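Side-chain contacts in BugD (Bordetella pertussis Tohama I, PDB 2F5X), which binds aspartic acid as a periplasmic solute receptor of the tripartite tricarboxylate transporter family, probably delivering it to a membrane transporter: residues A[36-41]-A[257-262]; A[114-119]-A[198-203]; A[160-165]-A[228-233]. All coordinates share one frame; numbering follows the deposited sequence.

Contact 1 of 3, residues A[36-41]-A[257-262]; sequences RSLAES and KSLQAG
Ser-41 and Gly-262 mark the tight end of this helix pair: their CA atoms are 4.5 Å apart, although the axes of the two segments come no closer than 9.1 Å. With no side chain on Gly-262, Ser-41 CB and OG can settle directly against its backbone. Ser-41 OG lies between two carbonyls, 2.9 Å from Gly-262 O across the contact and 3.2 Å from Leu-38 O in its own helix. Leu-38 sets its CG opposite the backbone N (chi1 -176°), which carries CD1 to 4.0 Å from Gly-262 C. The segments run at 109° to each other, and helices 30-46 and 249-263 both pack on strand 102-117, the helix-on-sheet layering of a periplasmic binding protein lobe; Val-108 touches both Leu-38 and Leu-259. These two leucines, both buried, cross obliquely and meet through their methyl tips, Leu-38 CD2 and Leu-259 CD1 at 3.9 Å. Phe-268 of helix 266-274 also packs on Leu-38 and Ser-41. The outer side is looser: exposed Glu-40 makes no contact with 257-262 and instead forms a salt bridge with Lys-267.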
loop_
_atom_site.group_PDB
_atom_site.type_symbol
_atom_site.label_atom_id
_atom_site.label_comp_id
_atom_site.label_asym_id
_atom_site.label_seq_id
_atom_site.Cartn_x
_atom_site.Cartn_y
_atom_site.Cartn_z
ATOM N N ARG A 36 5.802 5.339 10.442
ATOM C CA ARG A 36 6.546 5.582 11.670
ATOM C C ARG A 36 7.965 6.073 11.398
ATOM O O ARG A 36 8.488 6.905 12.141
ATOM C CB ARG A 36 6.477 4.383 12.606
ATOM C CG ARG A 36 5.077 4.311 13.243
ATOM C CD ARG A 36 4.811 3.133 14.109
ATOM N NE ARG A 36 3.378 2.962 14.350
ATOM C CZ ARG A 36 2.747 3.337 15.457
ATOM N NH1 ARG A 36 3.412 3.933 16.452
ATOM N NH2 ARG A 36 1.443 3.120 15.568
ATOM N N SER A 37 8.565 5.605 10.307
ATOM C CA SER A 37 9.877 6.106 9.912
ATOM C C SER A 37 9.791 7.555 9.433
ATOM O O SER A 37 10.633 8.379 9.789
ATOM C CB SER A 37 10.500 5.215 8.841
ATOM O OG SER A 37 10.817 3.948 9.400
ATOM N N LEU A 38 8.766 7.858 8.640
ATOM C CA LEU A 38 8.547 9.217 8.145
ATOM C C LEU A 38 8.201 10.198 9.270
ATOM O O LEU A 38 8.658 11.353 9.273
ATOM C CB LEU A 38 7.448 9.227 7.077
ATOM C CG LEU A 38 7.175 10.582 6.412
ATOM C CD1 LEU A 38 8.434 11.147 5.752
ATOM C CD2 LEU A 38 6.056 10.434 5.410
ATOM N N ALA A 39 7.394 9.739 10.221
ATOM C CA ALA A 39 7.047 10.560 11.384
ATOM C C ALA A 39 8.312 11.049 12.090
ATOM O O ALA A 39 8.414 12.218 12.476
ATOM C CB ALA A 39 6.150 9.758 12.343
ATOM N N GLU A 40 9.292 10.157 12.218
ATOM C CA GLU A 40 10.560 10.500 12.852
ATOM C C GLU A 40 11.376 11.488 12.022
ATOM O O GLU A 40 11.944 12.442 12.569
ATOM C CB GLU A 40 11.371 9.233 13.117
ATOM C CG GLU A 40 12.722 9.475 13.755
ATOM C CD GLU A 40 13.426 8.197 14.169
ATOM O OE1 GLU A 40 12.774 7.127 14.222
ATOM O OE2 GLU A 40 14.643 8.269 14.446
ATOM N N SER A 41 11.436 11.263 10.710
ATOM C CA SER A 41 12.277 12.089 9.842
ATOM C C SER A 41 11.730 13.488 9.615
ATOM O O SER A 41 12.498 14.409 9.316
ATOM C CB SER A 41 12.578 11.393 8.501
ATOM O OG SER A 41 11.419 11.252 7.700
ATOM N N LYS A 257 6.972 21.354 3.102
ATOM C CA LYS A 257 8.381 21.533 3.443
ATOM C C LYS A 257 8.880 20.423 4.363
ATOM O O LYS A 257 9.996 19.922 4.196
ATOM C CB LYS A 257 8.602 22.890 4.107
ATOM C CG LYS A 257 8.609 24.022 3.114
ATOM C CD LYS A 257 8.461 25.355 3.819
ATOM C CE LYS A 257 9.776 25.819 4.378
ATOM N NZ LYS A 257 9.652 27.219 4.875
ATOM N N SER A 258 8.038 20.038 5.320
ATOM C CA SER A 258 8.385 19.003 6.289
ATOM C C SER A 258 8.442 17.632 5.626
ATOM O O SER A 258 9.345 16.850 5.906
ATOM C CB SER A 258 7.389 18.994 7.450
ATOM O OG SER A 258 7.355 20.258 8.092
ATOM N N LEU A 259 7.489 17.353 4.742
ATOM C CA LEU A 259 7.509 16.110 3.977
ATOM C C LEU A 259 8.774 16.019 3.121
ATOM O O LEU A 259 9.450 14.989 3.113
ATOM C CB LEU A 259 6.246 15.962 3.107
ATOM C CG LEU A 259 6.218 14.745 2.167
ATOM C CD1 LEU A 259 6.276 13.410 2.930
ATOM C CD2 LEU A 259 5.010 14.788 1.246
ATOM N N GLN A 260 9.113 17.106 2.431
ATOM C CA GLN A 260 10.301 17.096 1.579
ATOM C C GLN A 260 11.561 16.814 2.395
ATOM O O GLN A 260 12.424 16.037 1.979
ATOM C CB GLN A 260 10.422 18.412 0.817
ATOM C CG GLN A 260 9.428 18.470 -0.330
ATOM C CD GLN A 260 9.464 19.772 -1.093
ATOM O OE1 GLN A 260 10.391 20.583 -0.931
ATOM N NE2 GLN A 260 8.466 19.976 -1.943
ATOM N N ALA A 261 11.645 17.426 3.569
ATOM C CA ALA A 261 12.794 17.212 4.438
ATOM C C ALA A 261 12.807 15.779 4.965
ATOM O O ALA A 261 13.861 15.145 5.036
ATOM C CB ALA A 261 12.783 18.204 5.579
ATOM N N GLY A 262 11.631 15.272 5.324
ATOM C CA GLY A 262 11.499 13.893 5.780
ATOM C C GLY A 262 11.954 12.871 4.747
ATOM O O GLY A 262 12.574 11.865 5.093
#

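Contact 2 of 3, residues A[114-119]-A[198-203]; sequences TIIARG and QQITSG
Thr-114 and Ile-116 meet Ile-200 on one face of strand 102-117, and the flat element here is the sheet itself, since no ring or planar polar group spans the contact. Ile-115 points its CB away from helix 193-201. The strand's edges are taken up by backbone hydrogen bonds: Thr-114 with Asp-191 and Ile-116 with Met-189 along one edge, Ile-115 with Tyr-208 and Ala-117 with Lys-206 along the other. This is a helix laid over a central strand in the alpha/beta lobe of a periplasmic binding protein; the helix directly follows Gln-192, which lines the aspartic acid pocket. From the helix, Ile-200 supplies every contact within 4.5 Å. Its side chain leaves with CG1 anti to the carbonyl carbon (chi1 -68°) and then extends (chi2 167°), driving CD1 tip to tip against Thr-114. That methyl is 3.7 Å from both Thr-114 CG2 and Thr-114 OG1, so it straddles the two branches. The hydroxyl is hydrogen-bonded to Thr-196 OG1 and Asp-191 O; against the Ile-200 methyl it makes only a van der Waals contact. Just beyond, a Schellman motif closes the helix, Gly-203 N bonding to Ile-200 O at 2.9 Å. Beside Thr-114, Ile-116 CG2 approaches Ile-200 CD1 to 3.8 Å and Ile-200 CG1 to 4.0 Å.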
loop_
_atom_site.group_PDB
_atom_site.type_symbol
_atom_site.label_atom_id
_atom_site.label_comp_id
_atom_site.label_asym_id
_atom_site.label_seq_id
_atom_site.Cartn_x
_atom_site.Cartn_y
_atom_site.Cartn_z
ATOM N N THR A 114 5.345 -8.613 -3.396
ATOM C CA THR A 114 5.808 -9.987 -3.524
ATOM C C THR A 114 4.640 -10.943 -3.374
ATOM O O THR A 114 3.817 -10.777 -2.465
ATOM C CB THR A 114 6.826 -10.331 -2.407
ATOM O OG1 THR A 114 6.269 -9.976 -1.126
ATOM C CG2 THR A 114 8.092 -9.477 -2.544
ATOM N N ILE A 115 4.582 -11.944 -4.253
ATOM C CA ILE A 115 3.635 -13.054 -4.117
ATOM C C ILE A 115 4.280 -14.074 -3.189
ATOM O O ILE A 115 5.343 -14.606 -3.503
ATOM C CB ILE A 115 3.334 -13.707 -5.494
ATOM C CG1 ILE A 115 2.815 -12.675 -6.509
ATOM C CG2 ILE A 115 2.370 -14.929 -5.341
ATOM C CD1 ILE A 115 1.382 -12.375 -6.409
ATOM N N ILE A 116 3.645 -14.320 -2.044
ATOM C CA ILE A 116 4.192 -15.220 -1.035
ATOM C C ILE A 116 3.151 -16.242 -0.589
ATOM O O ILE A 116 1.949 -16.078 -0.828
ATOM C CB ILE A 116 4.724 -14.436 0.212
ATOM C CG1 ILE A 116 3.596 -13.641 0.903
ATOM C CG2 ILE A 116 5.926 -13.550 -0.147
ATOM C CD1 ILE A 116 4.017 -13.068 2.269
ATOM N N ALA A 117 3.614 -17.290 0.085
ATOM C CA ALA A 117 2.712 -18.279 0.659
ATOM C C ALA A 117 3.246 -18.771 1.996
ATOM O O ALA A 117 4.403 -18.505 2.348
ATOM C CB ALA A 117 2.522 -19.448 -0.306
ATOM N N ARG A 118 2.401 -19.488 2.734
ATOM C CA ARG A 118 2.820 -20.094 3.993
ATOM C C ARG A 118 4.069 -20.949 3.761
ATOM O O ARG A 118 4.283 -21.467 2.658
ATOM C CB ARG A 118 1.681 -20.917 4.618
ATOM C CG ARG A 118 1.009 -21.934 3.697
ATOM C CD ARG A 118 -0.067 -22.747 4.428
ATOM N NE ARG A 118 -0.888 -23.572 3.552
ATOM C CZ ARG A 118 -0.603 -24.823 3.202
ATOM N NH1 ARG A 118 0.520 -25.402 3.628
ATOM N NH2 ARG A 118 -1.444 -25.498 2.416
ATOM N N GLY A 119 4.905 -21.048 4.794
ATOM C CA GLY A 119 6.228 -21.643 4.683
ATOM C C GLY A 119 6.272 -23.078 4.187
ATOM O O GLY A 119 7.310 -23.525 3.705
ATOM N N GLN A 198 11.407 -9.011 5.598
ATOM C CA GLN A 198 11.754 -9.644 6.858
ATOM C C GLN A 198 11.467 -11.163 6.835
ATOM O O GLN A 198 12.333 -12.003 7.159
ATOM C CB GLN A 198 10.936 -8.916 7.966
ATOM C CG GLN A 198 11.037 -7.317 7.978
ATOM C CD GLN A 198 9.966 -6.550 7.149
ATOM O OE1 GLN A 198 9.689 -6.902 6.014
ATOM N NE2 GLN A 198 9.405 -5.474 7.725
ATOM N N GLN A 199 10.262 -11.519 6.409
ATOM C CA GLN A 199 9.839 -12.909 6.388
ATOM C C GLN A 199 10.423 -13.685 5.213
ATOM O O GLN A 199 10.663 -14.883 5.324
ATOM C CB GLN A 199 8.311 -13.008 6.360
ATOM C CG GLN A 199 7.594 -12.088 7.350
ATOM C CD GLN A 199 7.979 -12.345 8.791
ATOM O OE1 GLN A 199 8.423 -13.441 9.140
ATOM N NE2 GLN A 199 7.814 -11.329 9.637
ATOM N N ILE A 200 10.626 -13.010 4.087
ATOM C CA ILE A 200 11.206 -13.668 2.919
ATOM C C ILE A 200 12.678 -14.012 3.164
ATOM O O ILE A 200 13.077 -15.163 2.982
ATOM C CB ILE A 200 11.035 -12.822 1.648
ATOM C CG1 ILE A 200 9.550 -12.740 1.259
ATOM C CG2 ILE A 200 11.865 -13.407 0.509
ATOM C CD1 ILE A 200 9.248 -11.673 0.207
ATOM N N THR A 201 13.477 -13.033 3.589
ATOM C CA THR A 201 14.925 -13.248 3.665
ATOM C C THR A 201 15.317 -14.254 4.739
ATOM O O THR A 201 16.388 -14.859 4.657
ATOM C CB THR A 201 15.699 -11.935 3.878
ATOM O OG1 THR A 201 15.236 -11.297 5.076
ATOM C CG2 THR A 201 15.402 -10.944 2.767
ATOM N N SER A 202 14.458 -14.426 5.737
ATOM C CA SER A 202 14.699 -15.409 6.799
ATOM C C SER A 202 14.205 -16.812 6.420
ATOM O O SER A 202 14.440 -17.795 7.151
ATOM C CB SER A 202 14.013 -14.952 8.083
ATOM O OG SER A 202 12.610 -14.942 7.889
ATOM N N GLY A 203 13.525 -16.913 5.277
ATOM C CA GLY A 203 12.983 -18.189 4.817
ATOM C C GLY A 203 11.716 -18.631 5.526
ATOM O O GLY A 203 11.328 -19.799 5.440
#

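Contact 3 of 3, residues A[160-165]-A[228-233]; sequences EALGVN and SGYKGF
Ala-161 CB is the bump of this contact, projecting from helix 150-162 into the angle between the rings of Tyr-230 and Phe-233. The two rings are inclined by about 70°, so the methyl meets them differently: it approaches Tyr-230 obliquely, 3.8 Å from CD1, whereas it lies near the plane of Phe-233, at the ring edge and 4.3 Å from CE1. A second bump, Leu-162 CD2, slants in at the far end of the tyrosine, 3.6 Å from Tyr-230 OH, a van der Waals contact. A chi1 of -54° turns the ring of Tyr-230 to the backbone N side, where it can meet both Ala-161 and Leu-162. The hollow has other walls: Met-225 touches both aromatic rings, Ala-130 of helix 126-136 touches Leu-162 and Tyr-230, and Phe-233 also reaches Cys-154, which is disulfide-bonded to Cys-190. Both backbones bend next to this packing. A type II beta turn, with Phe-233 N bonded to Tyr-230 O at 3.0 Å and Gly-232 at positive phi, brings the two rings onto the same helix end. That end is a Schellman motif with Gly-163 as its C-prime residue: Val-164 N returns to Val-159 O, and Gly-163 N makes a weak bond to Glu-160 O.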
loop_
_atom_site.group_PDB
_atom_site.type_symbol
_atom_site.label_atom_id
_atom_site.label_comp_id
_atom_site.label_asym_id
_atom_site.label_seq_id
_atom_site.Cartn_x
_atom_site.Cartn_y
_atom_site.Cartn_z
ATOM N N GLU A 160 -7.192 -13.248 -11.540
ATOM C CA GLU A 160 -7.577 -13.030 -12.934
ATOM C C GLU A 160 -6.558 -13.634 -13.904
ATOM O O GLU A 160 -6.939 -14.289 -14.878
ATOM C CB GLU A 160 -7.799 -11.537 -13.208
ATOM C CG GLU A 160 -9.062 -10.996 -12.541
ATOM C CD GLU A 160 -10.354 -11.436 -13.219
ATOM O OE1 GLU A 160 -10.345 -11.720 -14.439
ATOM O OE2 GLU A 160 -11.389 -11.489 -12.529
ATOM N N ALA A 161 -5.273 -13.419 -13.629
ATOM C CA ALA A 161 -4.199 -13.966 -14.452
ATOM C C ALA A 161 -4.176 -15.487 -14.443
ATOM O O ALA A 161 -3.873 -16.110 -15.468
ATOM C CB ALA A 161 -2.851 -13.407 -14.015
ATOM N N LEU A 162 -4.510 -16.084 -13.300
ATOM C CA LEU A 162 -4.546 -17.545 -13.176
ATOM C C LEU A 162 -5.877 -18.168 -13.600
ATOM O O LEU A 162 -5.982 -19.392 -13.746
ATOM C CB LEU A 162 -4.215 -17.966 -11.741
ATOM C CG LEU A 162 -2.838 -17.581 -11.190
ATOM C CD1 LEU A 162 -2.753 -17.975 -9.734
ATOM C CD2 LEU A 162 -1.713 -18.216 -11.994
ATOM N N GLY A 163 -6.892 -17.333 -13.797
ATOM C CA GLY A 163 -8.202 -17.804 -14.212
ATOM C C GLY A 163 -8.912 -18.602 -13.140
ATOM O O GLY A 163 -9.625 -19.561 -13.454
ATOM N N VAL A 164 -8.714 -18.210 -11.882
ATOM C CA VAL A 164 -9.329 -18.893 -10.746
ATOM C C VAL A 164 -10.187 -17.966 -9.890
ATOM O O VAL A 164 -10.041 -16.743 -9.926
ATOM C CB VAL A 164 -8.274 -19.584 -9.825
ATOM C CG1 VAL A 164 -7.475 -20.648 -10.596
ATOM C CG2 VAL A 164 -7.336 -18.547 -9.170
ATOM N N ASN A 165 -11.102 -18.572 -9.140
ATOM C CA ASN A 165 -11.823 -17.894 -8.065
ATOM C C ASN A 165 -11.444 -18.593 -6.762
ATOM O O ASN A 165 -11.606 -19.807 -6.658
ATOM C CB ASN A 165 -13.339 -17.999 -8.305
ATOM C CG ASN A 165 -14.155 -17.236 -7.260
ATOM O OD1 ASN A 165 -13.883 -16.069 -6.974
ATOM N ND2 ASN A 165 -15.156 -17.901 -6.687
ATOM N N SER A 228 7.923 -13.769 -15.935
ATOM C CA SER A 228 7.365 -15.095 -15.703
ATOM C C SER A 228 6.225 -15.447 -16.660
ATOM O O SER A 228 5.622 -16.518 -16.547
ATOM C CB SER A 228 6.938 -15.238 -14.237
ATOM O OG SER A 228 8.031 -14.942 -13.383
ATOM N N GLY A 229 5.942 -14.551 -17.609
ATOM C CA GLY A 229 4.927 -14.795 -18.622
ATOM C C GLY A 229 3.660 -13.963 -18.501
ATOM O O GLY A 229 2.796 -14.015 -19.389
ATOM N N TYR A 230 3.549 -13.204 -17.414
ATOM C CA TYR A 230 2.373 -12.369 -17.152
ATOM C C TYR A 230 2.644 -10.940 -17.617
ATOM O O TYR A 230 2.946 -10.051 -16.822
ATOM C CB TYR A 230 1.972 -12.450 -15.663
ATOM C CG TYR A 230 1.776 -13.881 -15.195
ATOM C CD1 TYR A 230 0.559 -14.542 -15.392
ATOM C CD2 TYR A 230 2.814 -14.584 -14.586
ATOM C CE1 TYR A 230 0.380 -15.868 -14.993
ATOM C CE2 TYR A 230 2.643 -15.907 -14.181
ATOM C CZ TYR A 230 1.425 -16.536 -14.380
ATOM O OH TYR A 230 1.267 -17.841 -13.983
ATOM N N LYS A 231 2.556 -10.746 -18.933
ATOM C CA LYS A 231 2.864 -9.464 -19.565
ATOM C C LYS A 231 2.008 -8.344 -18.972
ATOM O O LYS A 231 0.790 -8.480 -18.870
ATOM C CB LYS A 231 2.659 -9.569 -21.086
ATOM C CG LYS A 231 2.855 -8.270 -21.860
ATOM C CD LYS A 231 2.148 -8.320 -23.211
ATOM C CE LYS A 231 3.101 -7.969 -24.338
ATOM N NZ LYS A 231 3.023 -8.946 -25.461
ATOM N N GLY A 232 2.660 -7.257 -18.557
ATOM C CA GLY A 232 1.969 -6.109 -17.986
ATOM C C GLY A 232 1.508 -6.245 -16.542
ATOM O O GLY A 232 0.831 -5.345 -16.006
ATOM N N PHE A 233 1.847 -7.363 -15.907
ATOM C CA PHE A 233 1.532 -7.550 -14.496
ATOM C C PHE A 233 2.510 -6.720 -13.674
ATOM O O PHE A 233 3.543 -7.225 -13.211
ATOM C CB PHE A 233 1.609 -9.026 -14.097
ATOM C CG PHE A 233 0.896 -9.350 -12.812
ATOM C CD1 PHE A 233 -0.243 -10.145 -12.825
ATOM C CD2 PHE A 233 1.362 -8.861 -11.586
ATOM C CE1 PHE A 233 -0.904 -10.466 -11.641
ATOM C CE2 PHE A 233 0.702 -9.160 -10.395
ATOM C CZ PHE A 233 -0.434 -9.967 -10.422
#

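In the fold
Contacts 1 and 2 are buried and share strand 102-117 as a floor: it belongs to contact 2 itself and lies under the leucines of contact 1. Their centres are 29 Å apart, consistent with a long strand that serves both lobes of the binding protein. Contact 3 is only partly buried and lies across the chain's centre from contact 1; its centre is about 20 Å from that of contact 2, with which its segments alternate along the sequence. Chemistry follows position. Contact 1 joins helix to helix with a hydroxyl-carbonyl pairing, contact 2 joins helix to sheet through aliphatic methyls, and contact 3 fits a helix end into an aromatic loop.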